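Local coordinates for protein putative primosome component (Streptococcus pyogenes serotype M3, PDB 2QGZ) that probably acts as a helicase loader, a P-loop ATP-binding protein thought to help bring the replicative helicase onto DNA during primosome assembly, at residues A[150-155]-A[248-253]. Residues are numbered along the deposited sequence; the frame is centred on the assembly and turned at random.
Sequences AEQKGL and ELPTFF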
loop_
_atom_site.group_PDB
_atom_site.type_symbol
_atom_site.label_atom_id
_atom_site.label_comp_id
_atom_site.label_asym_id
_atom_site.label_seq_id
_atom_site.Cartn_x
_atom_site.Cartn_y
_atom_site.Cartn_z
ATOM N N ALA A 150 0.249 1.898 18.532
ATOM C CA ALA A 150 -1.133 2.281 18.784
ATOM C C ALA A 150 -1.946 2.527 17.509
ATOM O O ALA A 150 -2.640 1.629 17.015
ATOM C CB ALA A 150 -1.161 3.518 19.675
ATOM N N GLU A 151 -1.859 3.746 16.986
ATOM C CA GLU A 151 -2.593 4.129 15.783
ATOM C C GLU A 151 -1.631 4.291 14.608
ATOM O O GLU A 151 -1.890 5.063 13.680
ATOM C CB GLU A 151 -3.332 5.451 16.026
ATOM C CG GLU A 151 -2.396 6.627 16.342
ATOM C CD GLU A 151 -1.647 6.453 17.660
ATOM O OE1 GLU A 151 -2.202 6.838 18.716
ATOM O OE2 GLU A 151 -0.512 5.920 17.638
ATOM N N GLN A 152 -0.517 3.565 14.668
ATOM C CA GLN A 152 0.512 3.595 13.633
ATOM C C GLN A 152 -0.118 3.825 12.260
ATOM O O GLN A 152 -0.960 3.051 11.811
ATOM C CB GLN A 152 1.289 2.274 13.663
ATOM C CG GLN A 152 2.460 2.200 12.711
ATOM C CD GLN A 152 3.274 0.927 12.894
ATOM O OE1 GLN A 152 2.722 -0.176 12.939
ATOM N NE2 GLN A 152 4.595 1.076 12.991
ATOM N N LYS A 153 0.290 4.906 11.605
ATOM C CA LYS A 153 -0.245 5.264 10.296
ATOM C C LYS A 153 0.609 4.748 9.148
ATOM O O LYS A 153 1.819 4.608 9.277
ATOM C CB LYS A 153 -0.365 6.783 10.183
ATOM C CG LYS A 153 -1.277 7.422 11.215
ATOM C CD LYS A 153 -2.666 6.789 11.209
ATOM C CE LYS A 153 -3.662 7.656 11.971
ATOM N NZ LYS A 153 -3.100 8.131 13.266
ATOM N N GLY A 154 -0.033 4.477 8.018
ATOM C CA GLY A 154 0.695 3.996 6.864
ATOM C C GLY A 154 1.207 5.171 6.064
ATOM O O GLY A 154 1.221 6.301 6.543
ATOM N N LEU A 155 1.626 4.909 4.837
ATOM C CA LEU A 155 2.128 5.963 3.972
ATOM C C LEU A 155 1.362 6.049 2.658
ATOM O O LEU A 155 0.898 5.043 2.127
ATOM C CB LEU A 155 3.611 5.740 3.660
ATOM C CG LEU A 155 4.671 6.175 4.674
ATOM C CD1 LEU A 155 4.580 5.343 5.946
ATOM C CD2 LEU A 155 6.043 6.000 4.043
ATOM N N GLU A 248 -8.178 -0.254 13.327
ATOM C CA GLU A 248 -6.807 0.227 13.514
ATOM C C GLU A 248 -5.799 -0.663 12.791
ATOM O O GLU A 248 -4.857 -1.174 13.393
ATOM C CB GLU A 248 -6.458 0.297 15.008
ATOM C CG GLU A 248 -7.417 1.160 15.828
ATOM C CD GLU A 248 -7.092 1.173 17.320
ATOM O OE1 GLU A 248 -6.789 0.098 17.886
ATOM O OE2 GLU A 248 -7.155 2.261 17.935
ATOM N N LEU A 249 -6.012 -0.857 11.497
ATOM C CA LEU A 249 -5.117 -1.673 10.695
ATOM C C LEU A 249 -4.367 -0.756 9.703
ATOM O O LEU A 249 -4.981 -0.072 8.879
ATOM C CB LEU A 249 -5.917 -2.757 9.963
ATOM C CG LEU A 249 -6.657 -3.797 10.830
ATOM C CD1 LEU A 249 -7.517 -4.687 9.953
ATOM C CD2 LEU A 249 -5.662 -4.652 11.599
ATOM N N PRO A 250 -3.023 -0.728 9.787
ATOM C CA PRO A 250 -2.147 0.084 8.932
ATOM C C PRO A 250 -2.466 -0.112 7.455
ATOM O O PRO A 250 -2.520 -1.241 6.967
ATOM C CB PRO A 250 -0.753 -0.426 9.281
ATOM C CG PRO A 250 -0.909 -0.921 10.697
ATOM C CD PRO A 250 -2.227 -1.631 10.637
ATOM N N THR A 251 -2.650 0.989 6.737
ATOM C CA THR A 251 -2.993 0.928 5.327
ATOM C C THR A 251 -2.116 1.885 4.540
ATOM O O THR A 251 -1.987 3.055 4.898
ATOM C CB THR A 251 -4.464 1.302 5.151
ATOM O OG1 THR A 251 -5.252 0.491 6.036
ATOM C CG2 THR A 251 -4.917 1.089 3.713
ATOM N N PHE A 252 -1.497 1.381 3.478
ATOM C CA PHE A 252 -0.627 2.203 2.646
ATOM C C PHE A 252 -1.230 2.374 1.254
ATOM O O PHE A 252 -2.151 1.657 0.885
ATOM C CB PHE A 252 0.752 1.553 2.510
ATOM C CG PHE A 252 1.486 1.392 3.811
ATOM C CD1 PHE A 252 1.000 0.546 4.805
ATOM C CD2 PHE A 252 2.676 2.081 4.040
ATOM C CE1 PHE A 252 1.692 0.388 6.012
ATOM C CE2 PHE A 252 3.375 1.932 5.242
ATOM C CZ PHE A 252 2.884 1.084 6.231
ATOM N N PHE A 253 -0.711 3.328 0.489
ATOM C CA PHE A 253 -1.184 3.578 -0.868
ATOM C C PHE A 253 -0.038 4.112 -1.717
ATOM O O PHE A 253 0.955 4.606 -1.191
ATOM C CB PHE A 253 -2.276 4.661 -0.910
ATOM C CG PHE A 253 -3.376 4.493 0.095
ATOM C CD1 PHE A 253 -3.184 4.853 1.427
ATOM C CD2 PHE A 253 -4.632 4.025 -0.307
ATOM C CE1 PHE A 253 -4.230 4.758 2.355
ATOM C CE2 PHE A 253 -5.693 3.922 0.612
ATOM C CZ PHE A 253 -5.489 4.292 1.947
#
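Gly154 and Phe252 face each other, 4.8 Å between their CA atoms, where 150-155 and 248-253 run side by side in the same direction, 9° apart, and become neighbouring parallel strands. One backbone hydrogen bond joins the segments, from Phe253 N to Leu155 O at 2.9 Å, and the amide approaches almost straight down the carbonyl (C=O...N 162°). A step earlier the link is a CA-H...O contact, Gly154 CA to Thr251 O at 3.5 Å.

The Phe252 ring packs against Gly154. Its CG lies anti to its own carbonyl carbon (chi1 -62°), which places the ring beside its own backbone N, with one face turned to Gly154 CA; that atom sits 3.6 Å from the ring centroid in a CH-pi contact, almost directly over the centre. Glycine suits this place because, with no side chain, its CA can come this close to the ring face and to Thr251 O. Leu155 lies alongside and points the same way, its CD1 branch 3.7 Å from Phe252 CE2, an apolar contact that suits a buried position. Just before the strand begins, Pro250 CG makes a van der Waals contact with Gln152 O at 4.1 Å, while its apolar ring packs on Phe143 of helix 131-146. Thr251 turns away, its OG1 donating a hydrogen bond to Leu249 O and hydrogen-bonded to Arg244 NE of helix 237-247.

Leu155 and Phe252 also pack against helix 131-146, Phe252 meeting Phe143 edge-to-face. Strands 154-158 and 251-255 are neighbours in the parallel sheet of the P-loop NTPase fold, between 289-293 on the Gly154 side and 217-221 on the Phe252 side; strand 154-158 leads into the probable Walker A loop.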